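Local coordinates for protein glucuronoarabinoxylan endo-1,4-beta-xylanase (PDB 4FMV) that hydrolyses internal beta-1,4 linkages of xylan as a family 30 endoxylanase and may also cut beta-1,4-glucans, this chain being the catalytic part of a longer protein, at residues I138-E143 and N160-N165; V173-S178 and D187-D192; V311-Y316 and Q336-Q341. One frame throughout, in Å; residues are numbered along the deposited sequence.

Interaction 1 of 3, residues I138-E143 and N160-N165; sequences ISVQNE and NFMKNN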
loop_
_atom_site.group_PDB
_atom_site.type_symbol
_atom_site.label_atom_id
_atom_site.label_comp_id
_atom_site.label_asym_id
_atom_site.label_seq_id
_atom_site.Cartn_x
_atom_site.Cartn_y
_atom_site.Cartn_z
ATOM N N ILE A 138 -11.110 -6.436 -3.966
ATOM C CA ILE A 138 -11.440 -5.639 -5.130
ATOM C C ILE A 138 -12.102 -4.335 -4.675
ATOM O O ILE A 138 -12.914 -4.354 -3.750
ATOM C CB ILE A 138 -12.341 -6.430 -6.112
ATOM C CG1 ILE A 138 -12.404 -5.716 -7.478
ATOM C CG2 ILE A 138 -13.744 -6.685 -5.494
ATOM C CD1 ILE A 138 -12.879 -6.647 -8.627
ATOM N N SER A 139 -11.716 -3.224 -5.314
ATOM C CA SER A 139 -12.110 -1.882 -4.903
ATOM C C SER A 139 -13.309 -1.402 -5.708
ATOM O O SER A 139 -13.423 -1.714 -6.889
ATOM C CB SER A 139 -10.925 -0.904 -5.050
ATOM O OG SER A 139 -11.233 0.428 -4.636
ATOM N N VAL A 140 -14.209 -0.667 -5.054
ATOM C CA VAL A 140 -15.396 -0.127 -5.708
ATOM C C VAL A 140 -14.989 0.969 -6.701
ATOM O O VAL A 140 -15.459 0.998 -7.835
ATOM C CB VAL A 140 -16.424 0.447 -4.675
ATOM C CG1 VAL A 140 -17.640 1.093 -5.379
ATOM C CG2 VAL A 140 -16.868 -0.639 -3.689
ATOM N N GLN A 141 -14.176 1.920 -6.258
ATOM C CA GLN A 141 -13.743 2.986 -7.152
ATOM C C GLN A 141 -12.389 3.578 -6.741
ATOM O O GLN A 141 -12.179 3.889 -5.558
ATOM C CB GLN A 141 -14.821 4.112 -7.131
ATOM C CG GLN A 141 -14.424 5.403 -7.917
ATOM C CD GLN A 141 -14.384 5.217 -9.431
ATOM O OE1 GLN A 141 -15.330 4.689 -10.016
ATOM N NE2 GLN A 141 -13.280 5.668 -10.080
ATOM N N ASN A 142 -11.531 3.859 -7.714
ATOM C CA ASN A 142 -10.362 4.701 -7.483
ATOM C C ASN A 142 -10.738 6.191 -7.382
ATOM O O ASN A 142 -11.361 6.736 -8.296
ATOM C CB ASN A 142 -9.377 4.562 -8.639
ATOM C CG ASN A 142 -8.135 5.397 -8.426
ATOM O OD1 ASN A 142 -7.331 5.083 -7.548
ATOM N ND2 ASN A 142 -7.980 6.485 -9.199
ATOM N N GLU A 143 -10.324 6.846 -6.302
ATOM C CA GLU A 143 -10.515 8.298 -6.126
ATOM C C GLU A 143 -11.863 8.813 -6.613
ATOM O O GLU A 143 -11.921 9.672 -7.499
ATOM C CB GLU A 143 -9.368 9.081 -6.781
ATOM C CG GLU A 143 -8.004 8.650 -6.222
ATOM C CD GLU A 143 -6.860 9.530 -6.655
ATOM O OE1 GLU A 143 -7.100 10.504 -7.376
ATOM O OE2 GLU A 143 -5.713 9.233 -6.272
ATOM N N ASN A 160 -24.492 3.954 -0.676
ATOM C CA ASN A 160 -25.601 3.181 -1.240
ATOM C C ASN A 160 -25.113 1.840 -1.826
ATOM O O ASN A 160 -25.716 0.787 -1.603
ATOM C CB ASN A 160 -26.323 3.982 -2.320
ATOM C CG ASN A 160 -27.085 5.159 -1.762
ATOM O OD1 ASN A 160 -27.398 5.202 -0.570
ATOM N ND2 ASN A 160 -27.408 6.120 -2.629
ATOM N N PHE A 161 -24.008 1.891 -2.566
ATOM C CA PHE A 161 -23.446 0.691 -3.171
ATOM C C PHE A 161 -22.934 -0.271 -2.096
ATOM O O PHE A 161 -23.175 -1.500 -2.143
ATOM C CB PHE A 161 -22.306 1.059 -4.126
ATOM C CG PHE A 161 -21.791 -0.110 -4.908
ATOM C CD1 PHE A 161 -22.366 -0.457 -6.111
ATOM C CD2 PHE A 161 -20.761 -0.884 -4.416
ATOM C CE1 PHE A 161 -21.905 -1.553 -6.820
ATOM C CE2 PHE A 161 -20.302 -1.960 -5.114
ATOM C CZ PHE A 161 -20.883 -2.297 -6.318
ATOM N N MET A 162 -22.200 0.282 -1.142
ATOM C CA MET A 162 -21.710 -0.497 -0.005
ATOM C C MET A 162 -22.824 -1.187 0.797
ATOM O O MET A 162 -22.640 -2.327 1.229
ATOM C CB MET A 162 -20.825 0.350 0.913
ATOM C CG MET A 162 -19.450 0.731 0.316
ATOM S SD MET A 162 -18.393 -0.661 -0.194
ATOM C CE MET A 162 -17.967 -1.387 1.403
ATOM N N LYS A 163 -23.967 -0.528 1.017
ATOM C CA LYS A 163 -25.084 -1.228 1.686
ATOM C C LYS A 163 -25.796 -2.250 0.797
ATOM O O LYS A 163 -25.985 -3.399 1.186
ATOM C CB LYS A 163 -26.141 -0.257 2.260
ATOM C CG LYS A 163 -25.658 0.595 3.415
ATOM C CD LYS A 163 -26.774 1.501 3.951
ATOM C CE LYS A 163 -27.777 0.716 4.803
ATOM N NZ LYS A 163 -28.433 1.590 5.862
ATOM N N ASN A 164 -26.224 -1.807 -0.382
ATOM C CA ASN A 164 -27.127 -2.605 -1.215
ATOM C C ASN A 164 -26.534 -3.543 -2.237
ATOM O O ASN A 164 -27.203 -4.449 -2.700
ATOM C CB ASN A 164 -28.121 -1.669 -1.880
ATOM C CG ASN A 164 -28.858 -0.852 -0.858
ATOM O OD1 ASN A 164 -29.169 -1.363 0.217
ATOM N ND2 ASN A 164 -29.104 0.417 -1.153
ATOM N N ASN A 165 -25.263 -3.349 -2.540
ATOM C CA ASN A 165 -24.594 -4.026 -3.653
ATOM C C ASN A 165 -23.383 -4.855 -3.231
ATOM O O ASN A 165 -23.201 -5.989 -3.684
ATOM C CB ASN A 165 -24.339 -3.099 -4.857
ATOM C CG ASN A 165 -25.616 -2.468 -5.370
ATOM O OD1 ASN A 165 -25.857 -1.290 -5.131
ATOM N ND2 ASN A 165 -26.467 -3.262 -6.057
#
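Val140 and Phe161 bring the two backbones closest, their CA atoms 8.5 Å apart, where the chain has just left strand 137-139 of the (beta/alpha)8 barrel and faces helix 155-164 near its C-terminal end. The contact is buried and apolar, and the two methyls of Val140 carry the barrel side of it. CG1 lies anti to the backbone N (chi1 177°) and meets Phe161 CD2 at 3.8 Å in an oblique approach to the ring. CG2, the other branch, reaches Phe161 CE2 at 3.9 Å, so the valine rests against the CD2-CE2 side of the phenyl. The same CG2 also touches Met162 SD at 3.8 Å; the bend at chi2 (-58°) brings the sulfur round to it. Val173 and Ala175 of strand 172-178 pack on Met162 as well. Asn165, just past the helix, lays its CB over one face of the Phe161 ring, toward the rim, and its backbone N donates to Phe161 O at 2.8 Å. Farther along 138-143, Gln141 NE2 donates to Asn142 O at 2.8 Å, with an N-H...O angle of 167°.

Interaction 2 of 3, residues V173-S178 and D187-D192; sequences VMAPES and DPILND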
loop_
_atom_site.group_PDB
_atom_site.type_symbol
_atom_site.label_atom_id
_atom_site.label_comp_id
_atom_site.label_asym_id
_atom_site.label_seq_id
_atom_site.Cartn_x
_atom_site.Cartn_y
_atom_site.Cartn_z
ATOM N N VAL A 173 -14.004 -6.650 -0.134
ATOM C CA VAL A 173 -14.307 -5.362 -0.742
ATOM C C VAL A 173 -13.442 -4.246 -0.148
ATOM O O VAL A 173 -13.339 -4.102 1.078
ATOM C CB VAL A 173 -15.802 -5.003 -0.567
ATOM C CG1 VAL A 173 -16.076 -3.550 -1.003
ATOM C CG2 VAL A 173 -16.682 -5.991 -1.340
ATOM N N MET A 174 -12.830 -3.457 -1.025
ATOM C CA MET A 174 -12.048 -2.314 -0.609
ATOM C C MET A 174 -12.810 -1.044 -0.955
ATOM O O MET A 174 -13.383 -0.938 -2.026
ATOM C CB MET A 174 -10.705 -2.307 -1.350
ATOM C CG MET A 174 -9.922 -1.006 -1.219
ATOM S SD MET A 174 -8.326 -1.080 -2.119
ATOM C CE MET A 174 -7.388 -2.232 -1.102
ATOM N N ALA A 175 -12.800 -0.074 -0.052
ATOM C CA ALA A 175 -13.317 1.242 -0.383
ATOM C C ALA A 175 -12.794 2.264 0.607
ATOM O O ALA A 175 -12.346 1.880 1.690
ATOM C CB ALA A 175 -14.833 1.193 -0.270
ATOM N N PRO A 176 -13.060 3.551 0.353
ATOM C CA PRO A 176 -13.347 4.343 -0.860
ATOM C C PRO A 176 -12.165 4.719 -1.765
ATOM O O PRO A 176 -12.430 5.269 -2.822
ATOM C CB PRO A 176 -14.094 5.564 -0.309
ATOM C CG PRO A 176 -13.438 5.800 0.976
ATOM C CD PRO A 176 -13.129 4.414 1.550
ATOM N N GLU A 177 -10.920 4.582 -1.293
ATOM C CA GLU A 177 -9.744 5.090 -2.006
ATOM C C GLU A 177 -9.835 6.587 -2.333
ATOM O O GLU A 177 -9.620 7.000 -3.472
ATOM C CB GLU A 177 -9.459 4.290 -3.279
ATOM C CG GLU A 177 -9.062 2.806 -3.041
ATOM C CD GLU A 177 -8.267 2.263 -4.207
ATOM O OE1 GLU A 177 -7.063 2.575 -4.253
ATOM O OE2 GLU A 177 -8.843 1.563 -5.087
ATOM N N SER A 178 -10.161 7.386 -1.327
ATOM C CA SER A 178 -10.133 8.837 -1.460
ATOM C C SER A 178 -8.728 9.301 -1.819
ATOM O O SER A 178 -7.736 8.765 -1.305
ATOM C CB SER A 178 -10.577 9.493 -0.151
ATOM O OG SER A 178 -10.287 10.875 -0.181
ATOM N N ASP A 187 -16.531 7.961 6.194
ATOM C CA ASP A 187 -17.278 8.024 7.444
ATOM C C ASP A 187 -18.640 7.355 7.286
ATOM O O ASP A 187 -19.094 6.682 8.195
ATOM C CB ASP A 187 -17.465 9.473 7.939
ATOM C CG ASP A 187 -16.236 10.018 8.682
ATOM O OD1 ASP A 187 -15.248 9.276 8.885
ATOM O OD2 ASP A 187 -16.258 11.205 9.065
ATOM N N PRO A 188 -19.318 7.566 6.145
ATOM C CA PRO A 188 -20.657 6.962 6.115
ATOM C C PRO A 188 -20.615 5.429 6.157
ATOM O O PRO A 188 -21.512 4.805 6.733
ATOM C CB PRO A 188 -21.241 7.475 4.789
ATOM C CG PRO A 188 -20.586 8.813 4.606
ATOM C CD PRO A 188 -19.147 8.580 5.088
ATOM N N ILE A 189 -19.588 4.836 5.553
ATOM C CA ILE A 189 -19.404 3.384 5.576
ATOM C C ILE A 189 -19.186 2.913 7.016
ATOM O O ILE A 189 -19.840 1.970 7.489
ATOM C CB ILE A 189 -18.188 2.969 4.699
ATOM C CG1 ILE A 189 -18.453 3.307 3.231
ATOM C CG2 ILE A 189 -17.865 1.484 4.858
ATOM C CD1 ILE A 189 -17.207 3.329 2.399
ATOM N N LEU A 190 -18.269 3.572 7.722
ATOM C CA LEU A 190 -17.946 3.162 9.091
ATOM C C LEU A 190 -19.137 3.332 10.046
ATOM O O LEU A 190 -19.291 2.549 10.991
ATOM C CB LEU A 190 -16.699 3.912 9.607
ATOM C CG LEU A 190 -15.450 3.736 8.727
ATOM C CD1 LEU A 190 -14.248 4.535 9.260
ATOM C CD2 LEU A 190 -15.105 2.259 8.617
ATOM N N ASN A 191 -19.987 4.327 9.795
ATOM C CA ASN A 191 -21.129 4.590 10.690
ATOM C C ASN A 191 -22.378 3.792 10.347
ATOM O O ASN A 191 -23.422 3.930 11.000
ATOM C CB ASN A 191 -21.499 6.073 10.690
ATOM C CG ASN A 191 -20.454 6.927 11.344
ATOM O OD1 ASN A 191 -19.860 6.537 12.360
ATOM N ND2 ASN A 191 -20.206 8.104 10.761
ATOM N N ASP A 192 -22.298 2.986 9.295
ATOM C CA ASP A 192 -23.446 2.173 8.940
ATOM C C ASP A 192 -23.054 0.736 9.160
ATOM O O ASP A 192 -22.055 0.271 8.608
ATOM C CB ASP A 192 -23.877 2.400 7.490
ATOM C CG ASP A 192 -25.113 1.581 7.111
ATOM O OD1 ASP A 192 -26.235 2.070 7.320
ATOM O OD2 ASP A 192 -24.964 0.443 6.612
#
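Ile189 meets Ala175 and Pro176 through a single methyl, where helix 183-190 lies against the outside of strand 172-178 in the (beta/alpha)8 barrel. The backbones are nearest at Ala175 and Ile189, with CA atoms 8.8 Å apart. An extended chi2 of 163° carries the isoleucine's CD1 away from its own backbone to the strand, 4.2 Å from Ala175 CB and 4.3 Å from Pro176 CD. A cis peptide joins these two strand residues. Met158 of helix 155-164 packs on both Ala175 and Ile189, so this is the closely filled, buried part of the contact.

The far side of the helix is looser. Asp187 and Pro188 are partly exposed and Asn191 is exposed. The turn is kinked too: Pro188 has no N-H to give, and Ile189 N makes no bond to the preceding turn. Beyond the kink Asn191 N donates to Asp187 O at 3.0 Å. Asp192, still partly exposed, then starts the next helix as its N-cap: its carboxylate oxygen OD2 accepts a hydrogen bond from the backbone N of Ala195.

Interaction 3 of 3, residues V311-Y316 and Q336-Q341; sequences VYVSAY and QKFNFQ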
loop_
_atom_site.group_PDB
_atom_site.type_symbol
_atom_site.label_atom_id
_atom_site.label_comp_id
_atom_site.label_asym_id
_atom_site.label_seq_id
_atom_site.Cartn_x
_atom_site.Cartn_y
_atom_site.Cartn_z
ATOM N N VAL A 311 15.390 12.151 13.216
ATOM C CA VAL A 311 15.530 10.700 13.258
ATOM C C VAL A 311 14.164 10.092 13.526
ATOM O O VAL A 311 13.477 10.472 14.469
ATOM C CB VAL A 311 16.523 10.258 14.324
ATOM C CG1 VAL A 311 16.581 8.712 14.418
ATOM C CG2 VAL A 311 17.914 10.884 14.038
ATOM N N TYR A 312 13.773 9.152 12.685
ATOM C CA TYR A 312 12.456 8.528 12.777
ATOM C C TYR A 312 12.632 7.021 12.812
ATOM O O TYR A 312 13.334 6.459 11.974
ATOM C CB TYR A 312 11.614 8.962 11.576
ATOM C CG TYR A 312 11.483 10.465 11.523
ATOM C CD1 TYR A 312 10.561 11.124 12.338
ATOM C CD2 TYR A 312 12.304 11.230 10.696
ATOM C CE1 TYR A 312 10.452 12.497 12.325
ATOM C CE2 TYR A 312 12.193 12.602 10.660
ATOM C CZ TYR A 312 11.265 13.230 11.482
ATOM O OH TYR A 312 11.155 14.600 11.481
ATOM N N VAL A 313 12.022 6.362 13.787
ATOM C CA VAL A 313 12.266 4.936 13.967
ATOM C C VAL A 313 10.977 4.156 14.162
ATOM O O VAL A 313 10.092 4.591 14.894
ATOM C CB VAL A 313 13.225 4.672 15.176
ATOM C CG1 VAL A 313 13.373 3.171 15.443
ATOM C CG2 VAL A 313 14.587 5.311 14.927
ATOM N N SER A 314 10.864 3.009 13.499
ATOM C CA SER A 314 9.769 2.077 13.779
ATOM C C SER A 314 10.359 0.692 13.916
ATOM O O SER A 314 11.510 0.494 13.568
ATOM C CB SER A 314 8.692 2.116 12.687
ATOM O OG SER A 314 9.224 1.951 11.378
ATOM N N ALA A 315 9.587 -0.255 14.439
ATOM C CA ALA A 315 10.094 -1.605 14.682
ATOM C C ALA A 315 8.994 -2.655 14.500
ATOM O O ALA A 315 7.819 -2.352 14.647
ATOM C CB ALA A 315 10.716 -1.694 16.087
ATOM N N TYR A 316 9.378 -3.885 14.165
ATOM C CA TYR A 316 8.423 -4.935 13.799
ATOM C C TYR A 316 8.974 -6.291 14.232
ATOM O O TYR A 316 10.187 -6.446 14.367
ATOM C CB TYR A 316 8.204 -4.943 12.274
ATOM C CG TYR A 316 7.959 -3.566 11.715
ATOM C CD1 TYR A 316 9.013 -2.661 11.570
ATOM C CD2 TYR A 316 6.674 -3.142 11.374
ATOM C CE1 TYR A 316 8.801 -1.374 11.081
ATOM C CE2 TYR A 316 6.450 -1.848 10.899
ATOM C CZ TYR A 316 7.527 -0.975 10.759
ATOM O OH TYR A 316 7.346 0.295 10.283
ATOM N N GLN A 336 22.997 6.266 16.874
ATOM C CA GLN A 336 21.754 5.985 17.595
ATOM C C GLN A 336 21.853 4.678 18.379
ATOM O O GLN A 336 22.230 3.630 17.831
ATOM C CB GLN A 336 20.558 5.940 16.643
ATOM C CG GLN A 336 19.218 5.624 17.342
ATOM C CD GLN A 336 18.790 6.711 18.321
ATOM O OE1 GLN A 336 18.511 7.847 17.921
ATOM N NE2 GLN A 336 18.737 6.373 19.605
ATOM N N LYS A 337 21.522 4.745 19.667
ATOM C CA LYS A 337 21.520 3.559 20.521
ATOM C C LYS A 337 20.120 2.965 20.567
ATOM O O LYS A 337 19.116 3.692 20.687
ATOM C CB LYS A 337 21.973 3.919 21.935
ATOM C CG LYS A 337 21.949 2.744 22.893
ATOM C CD LYS A 337 22.298 3.191 24.297
ATOM C CE LYS A 337 22.453 2.011 25.251
ATOM N NZ LYS A 337 23.762 1.343 25.023
ATOM N N PHE A 338 20.057 1.642 20.451
ATOM C CA PHE A 338 18.791 0.931 20.492
ATOM C C PHE A 338 18.800 -0.083 21.637
ATOM O O PHE A 338 19.802 -0.762 21.847
ATOM C CB PHE A 338 18.558 0.186 19.182
ATOM C CG PHE A 338 18.559 1.063 17.958
ATOM C CD1 PHE A 338 17.382 1.614 17.489
ATOM C CD2 PHE A 338 19.729 1.293 17.249
ATOM C CE1 PHE A 338 17.364 2.398 16.340
ATOM C CE2 PHE A 338 19.725 2.083 16.102
ATOM C CZ PHE A 338 18.539 2.637 15.652
ATOM N N ASN A 339 17.683 -0.183 22.359
ATOM C CA ASN A 339 17.533 -1.138 23.461
ATOM C C ASN A 339 16.306 -2.028 23.276
ATOM O O ASN A 339 15.184 -1.528 23.175
ATOM C CB ASN A 339 17.361 -0.415 24.800
ATOM C CG ASN A 339 18.452 0.584 25.077
ATOM O OD1 ASN A 339 19.609 0.402 24.672
ATOM N ND2 ASN A 339 18.099 1.647 25.794
ATOM N N PHE A 340 16.513 -3.342 23.269
ATOM C CA PHE A 340 15.404 -4.287 23.228
ATOM C C PHE A 340 14.883 -4.551 24.632
ATOM O O PHE A 340 15.668 -4.747 25.583
ATOM C CB PHE A 340 15.849 -5.605 22.616
ATOM C CG PHE A 340 16.277 -5.498 21.171
ATOM C CD1 PHE A 340 15.329 -5.375 20.156
ATOM C CD2 PHE A 340 17.627 -5.566 20.823
ATOM C CE1 PHE A 340 15.718 -5.296 18.826
ATOM C CE2 PHE A 340 18.023 -5.495 19.502
ATOM C CZ PHE A 340 17.068 -5.355 18.500
ATOM N N GLN A 341 13.561 -4.544 24.772
ATOM C CA GLN A 341 12.969 -5.024 26.001
ATOM C C GLN A 341 11.899 -6.079 25.713
ATOM O O GLN A 341 11.306 -6.120 24.623
ATOM C CB GLN A 341 12.494 -3.870 26.905
ATOM C CG GLN A 341 11.187 -3.213 26.544
ATOM C CD GLN A 341 10.930 -1.958 27.374
ATOM O OE1 GLN A 341 11.777 -1.534 28.168
ATOM N NE2 GLN A 341 9.748 -1.368 27.204
#
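Val313 points its CG1 methyl at the edge of the Phe338 ring, close to the ring plane, and stands 4.2 Å from CE1. The two strands, 311-318 and 334-341, do not pair; they look at each other across the interior of the beta-sandwich domain that accompanies the barrel in family 30 enzymes. Their CA atoms are 10.1 Å apart at Val313 and Phe338, narrowing to 8.9 Å at Val311 and Gln336, and the chains run in roughly the same direction. At the narrower end the side chains cross at a slant, and Val311 CG1 comes 4.1 Å from Gln336 OE1. A bend at chi2 (65°) folds the glutamine amide over toward the next residue of its own strand, where NE2 donates to Lys337 O at 2.9 Å; NE2 also bonds to Ser3 O. The same side chain sets its CG over one face of the Phe338 ring, 3.5 Å above the plane and toward the rim. Phe372 stacks with Phe338, and Ile324 packs against both Val313 and Phe338. Across the gap the contact is therefore van der Waals, with no polar bond between the two strands: one methyl at a ring edge and another beside an amide oxygen join the two layers, while the buried amide nitrogen finds its acceptors on its own side.

All three contacts are buried, yet they divide between two parts of the molecule. Interactions 1 and 2 belong to the barrel, centres 8 Å apart, and lie on neighbouring strands, 137-139 and 172-178. Interaction 3 sits in the sandwich, its centre 40 Å from that of interaction 1. In interaction 1 the residue just past a strand meets a helix through aliphatic, sulfur and ring atoms; in interaction 2 strand meets helix through one methyl. Two facing strands meet in interaction 3, where a glutamine amide oxygen lies beside one valine and a phenyl edge beside the other. Interactions 1 and 2 also touch through polar groups: Lys163 NZ bridges to Asp192 OD1 at 2.7 Å, and Ser139 OG probably bonds Glu177 OE2.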